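Local coordinates for protein cystathionine gamma-synthase (Xanthomonas oryzae pv. oryzae KACC 10331, PDB 6LD7) that probably forms cystathionine in the methionine biosynthesis pathway, using pyridoxal 5'-phosphate as its cofactor, at residues D103-P108 against G126-I131; Q147-V152 against V177-V182; L162-L167 against H297-R302; R323-G328 against A389-A394. The protein carries 1 engineered substitution. All coordinates share one frame; numbering follows the deposited sequence.

Interaction 1. Residues D103-P108 against G126-I131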
loop_
_atom_site.group_PDB
_atom_site.type_symbol
_atom_site.label_atom_id
_atom_site.label_comp_id
_atom_site.label_asym_id
_atom_site.label_seq_id
_atom_site.Cartn_x
_atom_site.Cartn_y
_atom_site.Cartn_z
ATOM N N ASP C 103 -12.253 -41.199 -4.509
ATOM C CA ASP C 103 -11.944 -40.635 -5.841
ATOM C C ASP C 103 -10.438 -40.778 -6.037
ATOM O O ASP C 103 -9.670 -40.712 -5.091
ATOM C CB ASP C 103 -12.249 -39.155 -6.013
ATOM C CG ASP C 103 -13.707 -38.827 -6.017
ATOM O OD1 ASP C 103 -14.450 -39.753 -6.183
ATOM O OD2 ASP C 103 -14.082 -37.632 -5.826
ATOM N N THR C 104 -10.042 -40.794 -7.300
ATOM C CA THR C 104 -8.642 -40.876 -7.707
ATOM C C THR C 104 -8.314 -39.632 -8.517
ATOM O O THR C 104 -9.108 -39.211 -9.374
ATOM C CB THR C 104 -8.426 -42.195 -8.494
ATOM O OG1 THR C 104 -8.490 -43.308 -7.593
ATOM C CG2 THR C 104 -7.040 -42.237 -9.051
ATOM N N LEU C 105 -7.114 -39.163 -8.317
ATOM C CA LEU C 105 -6.533 -38.026 -9.030
ATOM C C LEU C 105 -5.327 -38.552 -9.819
ATOM O O LEU C 105 -4.441 -39.222 -9.236
ATOM C CB LEU C 105 -6.059 -36.987 -8.009
ATOM C CG LEU C 105 -5.132 -35.909 -8.567
ATOM C CD1 LEU C 105 -5.956 -34.973 -9.445
ATOM C CD2 LEU C 105 -4.462 -35.104 -7.429
ATOM N N VAL C 106 -5.262 -38.162 -11.074
ATOM C CA VAL C 106 -4.084 -38.462 -11.900
ATOM C C VAL C 106 -3.185 -37.235 -11.936
ATOM O O VAL C 106 -3.655 -36.193 -12.235
ATOM C CB VAL C 106 -4.512 -38.860 -13.318
ATOM C CG1 VAL C 106 -3.294 -39.222 -14.121
ATOM C CG2 VAL C 106 -5.503 -39.992 -13.268
ATOM N N VAL C 107 -1.906 -37.431 -11.668
ATOM C CA VAL C 107 -0.862 -36.383 -11.551
ATOM C C VAL C 107 0.255 -36.714 -12.515
ATOM O O VAL C 107 0.703 -37.849 -12.545
ATOM C CB VAL C 107 -0.336 -36.429 -10.112
ATOM C CG1 VAL C 107 0.790 -35.494 -9.935
ATOM C CG2 VAL C 107 -1.480 -36.061 -9.216
ATOM N N PRO C 108 0.812 -35.724 -13.230
ATOM C CA PRO C 108 1.990 -35.946 -14.046
ATOM C C PRO C 108 3.167 -36.358 -13.166
ATOM O O PRO C 108 3.314 -35.770 -12.139
ATOM C CB PRO C 108 2.307 -34.587 -14.678
ATOM C CG PRO C 108 0.987 -33.860 -14.582
ATOM C CD PRO C 108 0.330 -34.344 -13.290
ATOM N N GLY C 126 -5.722 -40.386 3.162
ATOM C CA GLY C 126 -6.984 -40.994 2.650
ATOM C C GLY C 126 -7.973 -39.935 2.186
ATOM O O GLY C 126 -9.112 -40.266 1.939
ATOM N N HIS C 127 -7.553 -38.721 1.830
ATOM C CA HIS C 127 -8.512 -37.743 1.242
ATOM C C HIS C 127 -8.946 -38.168 -0.176
ATOM O O HIS C 127 -10.072 -37.786 -0.636
ATOM C CB HIS C 127 -7.916 -36.312 1.276
ATOM C CG HIS C 127 -7.904 -35.669 2.612
ATOM N ND1 HIS C 127 -8.058 -36.407 3.801
ATOM C CD2 HIS C 127 -7.760 -34.376 2.963
ATOM C CE1 HIS C 127 -7.937 -35.573 4.826
ATOM N NE2 HIS C 127 -7.748 -34.351 4.335
ATOM N N PHE C 128 -8.096 -38.914 -0.853
ATOM C CA PHE C 128 -8.295 -39.349 -2.264
ATOM C C PHE C 128 -7.111 -40.252 -2.564
ATOM O O PHE C 128 -6.182 -40.288 -1.713
ATOM C CB PHE C 128 -8.406 -38.177 -3.277
ATOM C CG PHE C 128 -7.342 -37.127 -3.163
ATOM C CD1 PHE C 128 -6.075 -37.342 -3.668
ATOM C CD2 PHE C 128 -7.604 -35.906 -2.505
ATOM C CE1 PHE C 128 -5.072 -36.391 -3.484
ATOM C CE2 PHE C 128 -6.612 -34.941 -2.368
ATOM C CZ PHE C 128 -5.336 -35.206 -2.801
ATOM N N ALA C 129 -7.171 -40.988 -3.688
ATOM C CA ALA C 129 -6.037 -41.814 -4.139
ATOM C C ALA C 129 -5.355 -41.092 -5.337
ATOM O O ALA C 129 -5.999 -40.322 -6.049
ATOM C CB ALA C 129 -6.547 -43.191 -4.513
ATOM N N LEU C 130 -4.066 -41.286 -5.470
ATOM C CA LEU C 130 -3.169 -40.745 -6.513
ATOM C C LEU C 130 -2.834 -41.855 -7.507
ATOM O O LEU C 130 -2.481 -42.907 -7.034
ATOM C CB LEU C 130 -1.823 -40.429 -5.888
ATOM C CG LEU C 130 -1.786 -39.231 -5.014
ATOM C CD1 LEU C 130 -0.323 -38.913 -4.724
ATOM C CD2 LEU C 130 -2.522 -38.111 -5.738
ATOM N N ILE C 131 -2.784 -41.526 -8.770
ATOM C CA ILE C 131 -2.145 -42.312 -9.858
ATOM C C ILE C 131 -1.114 -41.383 -10.483
ATOM O O ILE C 131 -1.467 -40.256 -10.824
ATOM C CB ILE C 131 -3.169 -42.816 -10.883
ATOM C CG1 ILE C 131 -4.120 -43.845 -10.284
ATOM C CG2 ILE C 131 -2.473 -43.472 -12.072
ATOM C CD1 ILE C 131 -5.319 -44.098 -11.175
#

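Interaction 2. Residues Q147-V152 against V177-V182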
loop_
_atom_site.group_PDB
_atom_site.type_symbol
_atom_site.label_atom_id
_atom_site.label_comp_id
_atom_site.label_asym_id
_atom_site.label_seq_id
_atom_site.Cartn_x
_atom_site.Cartn_y
_atom_site.Cartn_z
ATOM N N GLN C 147 -8.719 -46.784 -14.804
ATOM C CA GLN C 147 -9.089 -46.786 -13.378
ATOM C C GLN C 147 -10.245 -45.788 -13.123
ATOM O O GLN C 147 -10.667 -45.714 -12.024
ATOM C CB GLN C 147 -7.798 -46.581 -12.561
ATOM C CG GLN C 147 -6.833 -47.761 -12.730
ATOM C CD GLN C 147 -5.447 -47.524 -12.149
ATOM O OE1 GLN C 147 -4.452 -47.330 -12.868
ATOM N NE2 GLN C 147 -5.323 -47.531 -10.831
ATOM N N SER C 148 -10.841 -45.133 -14.115
ATOM C CA SER C 148 -11.972 -44.192 -13.934
ATOM C C SER C 148 -11.612 -43.089 -12.948
ATOM O O SER C 148 -12.268 -42.926 -11.965
ATOM C CB SER C 148 -13.187 -44.900 -13.454
ATOM O OG SER C 148 -13.677 -45.697 -14.492
ATOM N N PRO C 149 -10.595 -42.251 -13.152
ATOM C CA PRO C 149 -10.239 -41.240 -12.162
ATOM C C PRO C 149 -11.274 -40.121 -12.146
ATOM O O PRO C 149 -11.998 -39.920 -13.117
ATOM C CB PRO C 149 -8.854 -40.757 -12.633
ATOM C CG PRO C 149 -8.845 -41.035 -14.119
ATOM C CD PRO C 149 -9.747 -42.239 -14.334
ATOM N N LYS C 150 -11.338 -39.350 -11.060
ATOM C CA LYS C 150 -12.280 -38.214 -11.027
ATOM C C LYS C 150 -11.655 -37.021 -11.742
ATOM O O LYS C 150 -12.377 -36.169 -12.313
ATOM C CB LYS C 150 -12.555 -37.862 -9.570
ATOM C CG LYS C 150 -13.532 -36.724 -9.387
ATOM C CD LYS C 150 -14.917 -37.183 -9.694
ATOM C CE LYS C 150 -15.758 -35.983 -9.988
ATOM N NZ LYS C 150 -16.316 -35.562 -8.718
ATOM N N LEU C 151 -10.357 -36.837 -11.579
ATOM C CA LEU C 151 -9.722 -35.566 -11.986
ATOM C C LEU C 151 -8.371 -35.932 -12.525
ATOM O O LEU C 151 -7.710 -36.755 -11.867
ATOM C CB LEU C 151 -9.564 -34.657 -10.729
ATOM C CG LEU C 151 -8.908 -33.297 -10.940
ATOM C CD1 LEU C 151 -9.729 -32.508 -11.927
ATOM C CD2 LEU C 151 -8.847 -32.540 -9.594
ATOM N N VAL C 152 -7.955 -35.227 -13.565
ATOM C CA VAL C 152 -6.604 -35.336 -14.163
ATOM C C VAL C 152 -5.991 -33.966 -14.177
ATOM O O VAL C 152 -6.619 -33.056 -14.683
ATOM C CB VAL C 152 -6.691 -35.865 -15.605
ATOM C CG1 VAL C 152 -5.320 -35.888 -16.229
ATOM C CG2 VAL C 152 -7.364 -37.192 -15.643
ATOM N N VAL C 177 -13.853 -41.076 -20.345
ATOM C CA VAL C 177 -14.099 -41.889 -19.119
ATOM C C VAL C 177 -14.771 -41.018 -18.047
ATOM O O VAL C 177 -14.848 -41.433 -16.909
ATOM C CB VAL C 177 -12.798 -42.553 -18.604
ATOM C CG1 VAL C 177 -12.145 -43.451 -19.657
ATOM C CG2 VAL C 177 -11.790 -41.534 -18.121
ATOM N N GLY C 178 -15.247 -39.833 -18.370
ATOM C CA GLY C 178 -15.985 -38.986 -17.404
ATOM C C GLY C 178 -15.061 -38.298 -16.405
ATOM O O GLY C 178 -15.537 -37.912 -15.432
ATOM N N ALA C 179 -13.778 -38.123 -16.655
ATOM C CA ALA C 179 -12.862 -37.385 -15.752
ATOM C C ALA C 179 -12.892 -35.901 -16.096
ATOM O O ALA C 179 -12.909 -35.543 -17.308
ATOM C CB ALA C 179 -11.475 -37.966 -15.867
ATOM N N LEU C 180 -12.850 -35.066 -15.064
ATOM C CA LEU C 180 -12.592 -33.626 -15.204
ATOM C C LEU C 180 -11.084 -33.420 -15.398
ATOM O O LEU C 180 -10.260 -34.250 -14.919
ATOM C CB LEU C 180 -13.115 -32.892 -13.974
ATOM C CG LEU C 180 -14.582 -33.114 -13.669
ATOM C CD1 LEU C 180 -14.830 -32.777 -12.236
ATOM C CD2 LEU C 180 -15.446 -32.251 -14.560
ATOM N N THR C 181 -10.720 -32.363 -16.120
ATOM C CA THR C 181 -9.309 -31.963 -16.276
ATOM C C THR C 181 -9.077 -30.570 -15.672
ATOM O O THR C 181 -9.925 -29.662 -15.841
ATOM C CB THR C 181 -8.951 -31.989 -17.761
ATOM O OG1 THR C 181 -10.025 -31.293 -18.423
ATOM C CG2 THR C 181 -8.837 -33.435 -18.175
ATOM N N VAL C 182 -7.930 -30.430 -15.025
ATOM C CA VAL C 182 -7.425 -29.156 -14.507
ATOM C C VAL C 182 -6.051 -28.937 -15.111
ATOM O O VAL C 182 -5.225 -29.828 -15.045
ATOM C CB VAL C 182 -7.424 -29.092 -12.953
ATOM C CG1 VAL C 182 -6.596 -30.148 -12.242
ATOM C CG2 VAL C 182 -6.916 -27.721 -12.502
#

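Interaction 3. Residues L162-L167 against H297-R302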
loop_
_atom_site.group_PDB
_atom_site.type_symbol
_atom_site.label_atom_id
_atom_site.label_comp_id
_atom_site.label_asym_id
_atom_site.label_seq_id
_atom_site.Cartn_x
_atom_site.Cartn_y
_atom_site.Cartn_z
ATOM N N LEU C 162 10.751 -28.740 -19.724
ATOM C CA LEU C 162 9.834 -28.167 -20.748
ATOM C C LEU C 162 9.256 -29.268 -21.640
ATOM O O LEU C 162 9.096 -29.020 -22.796
ATOM C CB LEU C 162 10.651 -27.085 -21.491
ATOM C CG LEU C 162 10.730 -25.871 -20.570
ATOM C CD1 LEU C 162 12.072 -25.532 -20.059
ATOM C CD2 LEU C 162 9.918 -24.741 -21.059
ATOM N N ARG C 163 8.799 -30.361 -21.057
ATOM C CA ARG C 163 7.978 -31.395 -21.756
ATOM C C ARG C 163 6.624 -30.803 -22.049
ATOM O O ARG C 163 6.039 -30.073 -21.197
ATOM C CB ARG C 163 7.814 -32.700 -20.946
ATOM C CG ARG C 163 9.112 -33.301 -20.399
ATOM C CD ARG C 163 9.841 -34.085 -21.471
ATOM N NE ARG C 163 10.856 -33.324 -22.116
ATOM C CZ ARG C 163 12.182 -33.624 -22.304
ATOM N NH1 ARG C 163 12.791 -34.734 -21.884
ATOM N NH2 ARG C 163 12.879 -32.724 -22.980
ATOM N N ILE C 164 6.134 -31.081 -23.241
ATOM C CA ILE C 164 4.835 -30.573 -23.702
ATOM C C ILE C 164 3.813 -31.684 -23.617
ATOM O O ILE C 164 4.009 -32.733 -24.213
ATOM C CB ILE C 164 5.032 -30.039 -25.109
ATOM C CG1 ILE C 164 6.245 -29.094 -25.219
ATOM C CG2 ILE C 164 3.789 -29.372 -25.621
ATOM C CD1 ILE C 164 6.093 -27.827 -24.454
ATOM N N THR C 165 2.711 -31.467 -22.941
ATOM C CA THR C 165 1.592 -32.395 -22.953
ATOM C C THR C 165 0.603 -31.902 -23.981
ATOM O O THR C 165 0.269 -30.673 -24.015
ATOM C CB THR C 165 0.900 -32.421 -21.593
ATOM O OG1 THR C 165 1.890 -32.741 -20.617
ATOM C CG2 THR C 165 -0.256 -33.373 -21.560
ATOM N N ASP C 166 0.040 -32.856 -24.705
ATOM C CA ASP C 166 -0.909 -32.567 -25.800
ATOM C C ASP C 166 -2.278 -32.380 -25.199
ATOM O O ASP C 166 -2.936 -33.352 -24.761
ATOM C CB ASP C 166 -0.771 -33.663 -26.853
ATOM C CG ASP C 166 -1.741 -33.546 -28.012
ATOM O OD1 ASP C 166 -2.781 -32.765 -27.923
ATOM O OD2 ASP C 166 -1.423 -34.220 -28.999
ATOM N N LEU C 167 -2.698 -31.136 -25.091
ATOM C CA LEU C 167 -3.963 -30.809 -24.393
ATOM C C LEU C 167 -5.126 -31.547 -25.041
ATOM O O LEU C 167 -5.983 -32.123 -24.306
ATOM C CB LEU C 167 -4.188 -29.289 -24.402
ATOM C CG LEU C 167 -3.200 -28.495 -23.534
ATOM C CD1 LEU C 167 -3.425 -27.011 -23.677
ATOM C CD2 LEU C 167 -3.348 -28.899 -22.072
ATOM N N HIS C 297 8.220 -29.795 -29.980
ATOM C CA HIS C 297 8.290 -28.520 -30.730
ATOM C C HIS C 297 7.035 -28.258 -31.537
ATOM O O HIS C 297 6.397 -27.174 -31.373
ATOM C CB HIS C 297 9.526 -28.448 -31.586
ATOM C CG HIS C 297 9.573 -27.238 -32.438
ATOM N ND1 HIS C 297 9.860 -25.962 -31.930
ATOM C CD2 HIS C 297 9.407 -27.110 -33.792
ATOM C CE1 HIS C 297 9.802 -25.087 -32.959
ATOM N NE2 HIS C 297 9.515 -25.780 -34.102
ATOM N N ALA C 298 6.662 -29.220 -32.374
ATOM C CA ALA C 298 5.543 -29.015 -33.305
ATOM C C ALA C 298 4.234 -28.870 -32.544
ATOM O O ALA C 298 3.350 -28.089 -32.962
ATOM C CB ALA C 298 5.449 -30.161 -34.336
ATOM N N LEU C 299 4.077 -29.673 -31.505
ATOM C CA LEU C 299 2.873 -29.593 -30.668
ATOM C C LEU C 299 2.812 -28.221 -29.945
ATOM O O LEU C 299 1.778 -27.513 -30.048
ATOM C CB LEU C 299 2.960 -30.796 -29.720
ATOM C CG LEU C 299 1.965 -30.739 -28.571
ATOM C CD1 LEU C 299 0.561 -30.799 -29.151
ATOM C CD2 LEU C 299 2.278 -31.907 -27.628
ATOM N N ALA C 300 3.944 -27.733 -29.454
ATOM C CA ALA C 300 3.983 -26.421 -28.779
ATOM C C ALA C 300 3.639 -25.339 -29.802
ATOM O O ALA C 300 2.938 -24.370 -29.414
ATOM C CB ALA C 300 5.338 -26.237 -28.163
ATOM N N ALA C 301 4.126 -25.444 -31.044
ATOM C CA ALA C 301 3.875 -24.417 -32.105
ATOM C C ALA C 301 2.378 -24.384 -32.388
ATOM O O ALA C 301 1.884 -23.341 -32.629
ATOM C CB ALA C 301 4.649 -24.720 -33.413
ATOM N N ARG C 302 1.642 -25.471 -32.224
ATOM C CA ARG C 302 0.167 -25.453 -32.484
ATOM C C ARG C 302 -0.627 -25.131 -31.226
ATOM O O ARG C 302 -1.602 -24.509 -31.415
ATOM C CB ARG C 302 -0.362 -26.789 -33.049
ATOM C CG ARG C 302 0.168 -26.971 -34.476
ATOM C CD ARG C 302 -0.526 -26.182 -35.609
ATOM N NE ARG C 302 -1.791 -26.898 -35.884
ATOM C CZ ARG C 302 -1.911 -28.113 -36.472
ATOM N NH1 ARG C 302 -3.104 -28.683 -36.584
ATOM N NH2 ARG C 302 -0.857 -28.747 -36.969
#

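Interaction 4. Residues R323-G328 against A389-A394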
loop_
_atom_site.group_PDB
_atom_site.type_symbol
_atom_site.label_atom_id
_atom_site.label_comp_id
_atom_site.label_asym_id
_atom_site.label_seq_id
_atom_site.Cartn_x
_atom_site.Cartn_y
_atom_site.Cartn_z
ATOM N N ARG C 323 29.586 -23.749 -10.653
ATOM C CA ARG C 323 29.994 -22.759 -9.638
ATOM C C ARG C 323 30.706 -21.636 -10.361
ATOM O O ARG C 323 30.426 -20.439 -10.030
ATOM C CB ARG C 323 30.975 -23.309 -8.605
ATOM C CG ARG C 323 30.381 -24.286 -7.606
ATOM C CD ARG C 323 31.416 -24.964 -6.670
ATOM N NE ARG C 323 30.714 -25.783 -5.684
ATOM C CZ ARG C 323 30.291 -25.310 -4.514
ATOM N NH1 ARG C 323 30.499 -24.042 -4.214
ATOM N NH2 ARG C 323 29.662 -26.079 -3.654
ATOM N N ALA C 324 31.581 -21.953 -11.319
ATOM C CA ALA C 324 32.296 -20.857 -12.027
ATOM C C ALA C 324 31.279 -20.038 -12.879
ATOM O O ALA C 324 31.328 -18.800 -12.881
ATOM C CB ALA C 324 33.389 -21.432 -12.867
ATOM N N PHE C 325 30.347 -20.707 -13.568
ATOM C CA PHE C 325 29.370 -20.034 -14.460
ATOM C C PHE C 325 28.606 -18.998 -13.618
ATOM O O PHE C 325 28.523 -17.822 -13.927
ATOM C CB PHE C 325 28.457 -21.076 -15.100
ATOM C CG PHE C 325 27.425 -20.522 -16.044
ATOM C CD1 PHE C 325 26.256 -19.968 -15.579
ATOM C CD2 PHE C 325 27.631 -20.549 -17.419
ATOM C CE1 PHE C 325 25.340 -19.418 -16.474
ATOM C CE2 PHE C 325 26.709 -20.003 -18.291
ATOM C CZ PHE C 325 25.566 -19.436 -17.826
ATOM N N VAL C 326 28.012 -19.466 -12.523
ATOM C CA VAL C 326 27.064 -18.725 -11.670
ATOM C C VAL C 326 27.829 -17.644 -10.925
ATOM O O VAL C 326 27.270 -16.600 -10.687
ATOM C CB VAL C 326 26.388 -19.776 -10.766
ATOM C CG1 VAL C 326 25.845 -19.226 -9.511
ATOM C CG2 VAL C 326 25.336 -20.513 -11.570
ATOM N N ASP C 327 29.110 -17.855 -10.684
ATOM C CA ASP C 327 29.892 -16.959 -9.810
ATOM C C ASP C 327 29.759 -15.520 -10.305
ATOM O O ASP C 327 29.060 -14.780 -9.657
ATOM C CB ASP C 327 31.351 -17.388 -9.676
ATOM C CG ASP C 327 32.071 -16.677 -8.545
ATOM O OD1 ASP C 327 31.462 -15.789 -7.966
ATOM O OD2 ASP C 327 33.227 -17.026 -8.266
ATOM N N GLY C 328 30.382 -15.029 -11.338
ATOM C CA GLY C 328 30.111 -13.568 -11.542
ATOM C C GLY C 328 28.954 -13.129 -12.475
ATOM O O GLY C 328 29.090 -12.057 -13.090
ATOM N N ALA C 389 30.153 -14.610 -20.841
ATOM C CA ALA C 389 31.274 -14.571 -19.849
ATOM C C ALA C 389 31.070 -15.733 -18.855
ATOM O O ALA C 389 32.053 -16.373 -18.405
ATOM C CB ALA C 389 31.399 -13.196 -19.198
ATOM N N GLY C 390 29.832 -16.148 -18.615
ATOM C CA GLY C 390 29.594 -17.327 -17.758
ATOM C C GLY C 390 30.109 -18.613 -18.437
ATOM O O GLY C 390 30.773 -19.408 -17.790
ATOM N N LEU C 391 29.851 -18.792 -19.723
ATOM C CA LEU C 391 30.280 -20.012 -20.456
ATOM C C LEU C 391 31.825 -20.057 -20.531
ATOM O O LEU C 391 32.434 -21.132 -20.418
ATOM C CB LEU C 391 29.658 -19.924 -21.841
ATOM C CG LEU C 391 28.148 -20.184 -21.891
ATOM C CD1 LEU C 391 27.640 -19.967 -23.300
ATOM C CD2 LEU C 391 27.807 -21.579 -21.413
ATOM N N SER C 392 32.437 -18.883 -20.603
ATOM C CA SER C 392 33.906 -18.697 -20.600
ATOM C C SER C 392 34.543 -19.039 -19.238
ATOM O O SER C 392 35.490 -19.843 -19.198
ATOM C CB SER C 392 34.149 -17.297 -21.029
ATOM O OG SER C 392 35.499 -17.069 -21.014
ATOM N N ARG C 393 33.996 -18.544 -18.133
ATOM C CA ARG C 393 34.450 -18.990 -16.795
ATOM C C ARG C 393 34.334 -20.502 -16.653
ATOM O O ARG C 393 35.324 -21.129 -16.094
ATOM C CB ARG C 393 33.631 -18.445 -15.647
ATOM C CG ARG C 393 33.866 -16.988 -15.283
ATOM C CD ARG C 393 32.816 -16.771 -14.141
ATOM N NE ARG C 393 32.289 -15.612 -14.702
ATOM C CZ ARG C 393 31.104 -15.204 -15.031
ATOM N NH1 ARG C 393 29.949 -15.731 -14.738
ATOM N NH2 ARG C 393 31.178 -14.094 -15.706
ATOM N N ALA C 394 33.209 -21.077 -17.073
ATOM C CA ALA C 394 32.996 -22.544 -17.003
ATOM C C ALA C 394 34.069 -23.288 -17.825
ATOM O O ALA C 394 34.563 -24.290 -17.372
ATOM C CB ALA C 394 31.630 -22.937 -17.527
#

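Interaction 1. Residues D103-P108 against G126-I131
Four backbone hydrogen bonds join the strands: Ala129 N to Asp103 O, Leu105 N to Ala129 O, Ile131 N to Leu105 O and Val107 N to Ile131 O, with N to O distances between 2.8 and 3.0 Å and angles at hydrogen of 161° or more. Thr104 faces Ala129, Leu105 faces Leu130 and Val106 faces Ile131, and Leu105 bonds on to both flanking residues, Ala129 and Ile131, as parallel pairing requires. CA-H...O contacts add to this; Thr104 CA lies 3.2 Å from Ala129 O, an oxygen that also accepts from Leu105.

The two strands and helix 113-124 between them form a beta-alpha-beta crossover, in which strand 129-133 is outermost in its sheet within this chain. Gly126, at positive phi, completes the Schellman motif that ends the helix.

Apolar contacts differ between the faces. On the Thr104 face, Ile131 CG1 stands anti to its carbonyl carbon (chi1 -67°), and CD1 meets Thr104 CG2 at 3.3 Å, tighter than normal carbon packing. On the Leu105 face, Leu105 CD2 and Leu130 CD2 are 4.0 Å apart, on side chains running alongside each other. Leu130 CD2 also lies in plane at the Phe128 ring edge, while Leu105 CD2 approaches that ring obliquely, 4.2 Å from Phe128 CE1. Trp116 and Phe119 of the helix pack on Val107.

Interaction 2. Residues Q147-V152 against V177-V182
The planar carbonyl of Lys150 receives Leu180 N from above, 35° out of its plane, whereas the carbonyl of Leu180 takes Val152 N within its plane. The first bond, Leu180 N to Lys150 O, is 3.0 Å long; the second, Val152 N to Leu180 O, is 2.8 Å. Val182 N to Val152 O is the straightest of the three, at 168°.

On one face, Leu151 CG is anti to the backbone N (chi1 179°), and CD1 reaches across to Val182 CG1 at 3.9 Å. The same methyl lies 4.0 Å from Leu180 CB. Beside it the aliphatic part of Lys150 runs alongside Leu180, with CE 4.0 Å from Leu180 CD1. On the other face, Val152 CB meets Thr181 CG2 at 4.1 Å. Before the strands begin, Ala179 CB packs 3.4 Å from Pro149 O, just after Gly178 has closed the Schellman motif of helix 167-176.

Strand 151-155, helix 167-176 and strand 180-184 form a beta-alpha-beta crossover. Strand 151-155 lies between strands 104-108 and 180-184, the latter bordered in turn by 202-206. Helix 87-98 covers Leu151 and Leu180, while helix 167-176 packs against Ala179 and Thr181.

Interaction 3. Residues L162-L167 against H297-R302
Ile164 and Asp166, in a loop with no regular secondary structure, pass over the first turn of helix 297-303 with no hydrogen bond between the two segments, Ile164 CA standing 6.6 Å from Ala300 CA and Asp166 CA 6.8 Å from Leu299 CA. With no such bond across, the contact is apolar and made mostly by side chains.

Leu299 does most of the touching. Its CG is anti to the backbone N (chi1 168°), which extends the isobutyl group toward the loop, where the two methyls divide the work. CD2 fits between two residues: it is 3.6 Å from Ile164 CG2 and equally close, 3.6 Å, to Asp166 CB. CD1 lies nearer the carboxylate end, 3.8 Å from Asp166 CG. The Leu299 and Ile164 side chains run alongside in opposing senses, while the Asp166 side chain lies roughly perpendicular to Leu299. The other branch of Ile164 turns to the next helix residue, with CD1 4.1 Å from Ala300 CB.

Asp166 thus has two separate roles. Its CB and CG form part of the surface against Leu299, while OD1 accepts from Phe169 N as the N-cap of helix 167-176. Gln303, one residue beyond the segment, supplies polar links between helix and loop, NE2 bonding to Thr165 O and OE1 to Leu167 N.

The loop joins strand 151-155 to helix 167-176 in the seven-stranded sheet region, and helix 297-303 falls in the chain between strands 283-287 and 310-315 of the smaller sheet. The arrangement is consistent with an interface between the large cofactor-binding domain and the C-terminal domain of a fold-type I pyridoxal phosphate enzyme.

Interaction 4. Residues R323-G328 against A389-A394
Phe325 packs directly on the backbone at Gly390, where the nearly antiparallel helices, at 148° between their directions, bring their axes to 7.4 Å. With CG anti to the backbone N (chi1 -179°), the Phe325 ring is laid against the other helix, and Gly390 CA stands over its face in a CH-pi contact 4.2 Å from the ring centroid. Gly390 has no side chain to hold the ring off; Phe325 CD2 comes to 3.3 Å from Gly390 C. Leu391 CG lies in plane at the ring edge, and its methyl CD2 is 3.7 Å from Phe325 CE2. One residue earlier in the helix, Ala324 CB meets Arg393 CB at 4.1 Å. Leu315 and Leu371 of the five-stranded sheet back Phe325, which is buried, as are Gly390 and Leu391.

Toward Asp327 and Gly328, both exposed, the contact depends on a single long side chain. Arg393 bends at chi3 to bring its guanidinium between backbones, with Gly328 CA over one face and Ala389 O and Gly390 CA over the other, all displaced toward the rim. NH1 donates to Phe325 O at 2.7 Å, but the angle at hydrogen is only 131°, so the bond is markedly bent even though the oxygen lies close to the guanidinium plane. The fit of CD beside Ala324 O is doubtful in the model. Asp327 forms no salt bridge here: its OD2 is 6.7 Å from Arg393 NE.

The positive group thus binds a main-chain carbonyl in the last part of helix 319-327 rather than a carboxylate; a positive charge there may be favoured by the partial negative charge of carbonyls toward a helix C terminus.

Along the chain, interaction 1 closes the first loop, returning the strand after helix 113-124 to strand 104-108. Interaction 2 follows in series and closes a later crossover, through helix 167-176, after helix 138-145 has carried the chain from strand 129-133 to strand 151-155. The two touch within one sheet: Thr104 O and Lys150 N, 2.8 Å apart, probably form a hydrogen bond. Interaction 3 crosses interaction 2, because 162-167 lies inside the loop that interaction 2 closes; it ties this loop, beside the seven-stranded sheet, to helix 297-303, which precedes strand 310-315 of the smaller sheet. Interaction 4 comes last, in series, and joins two helices beside that smaller sheet.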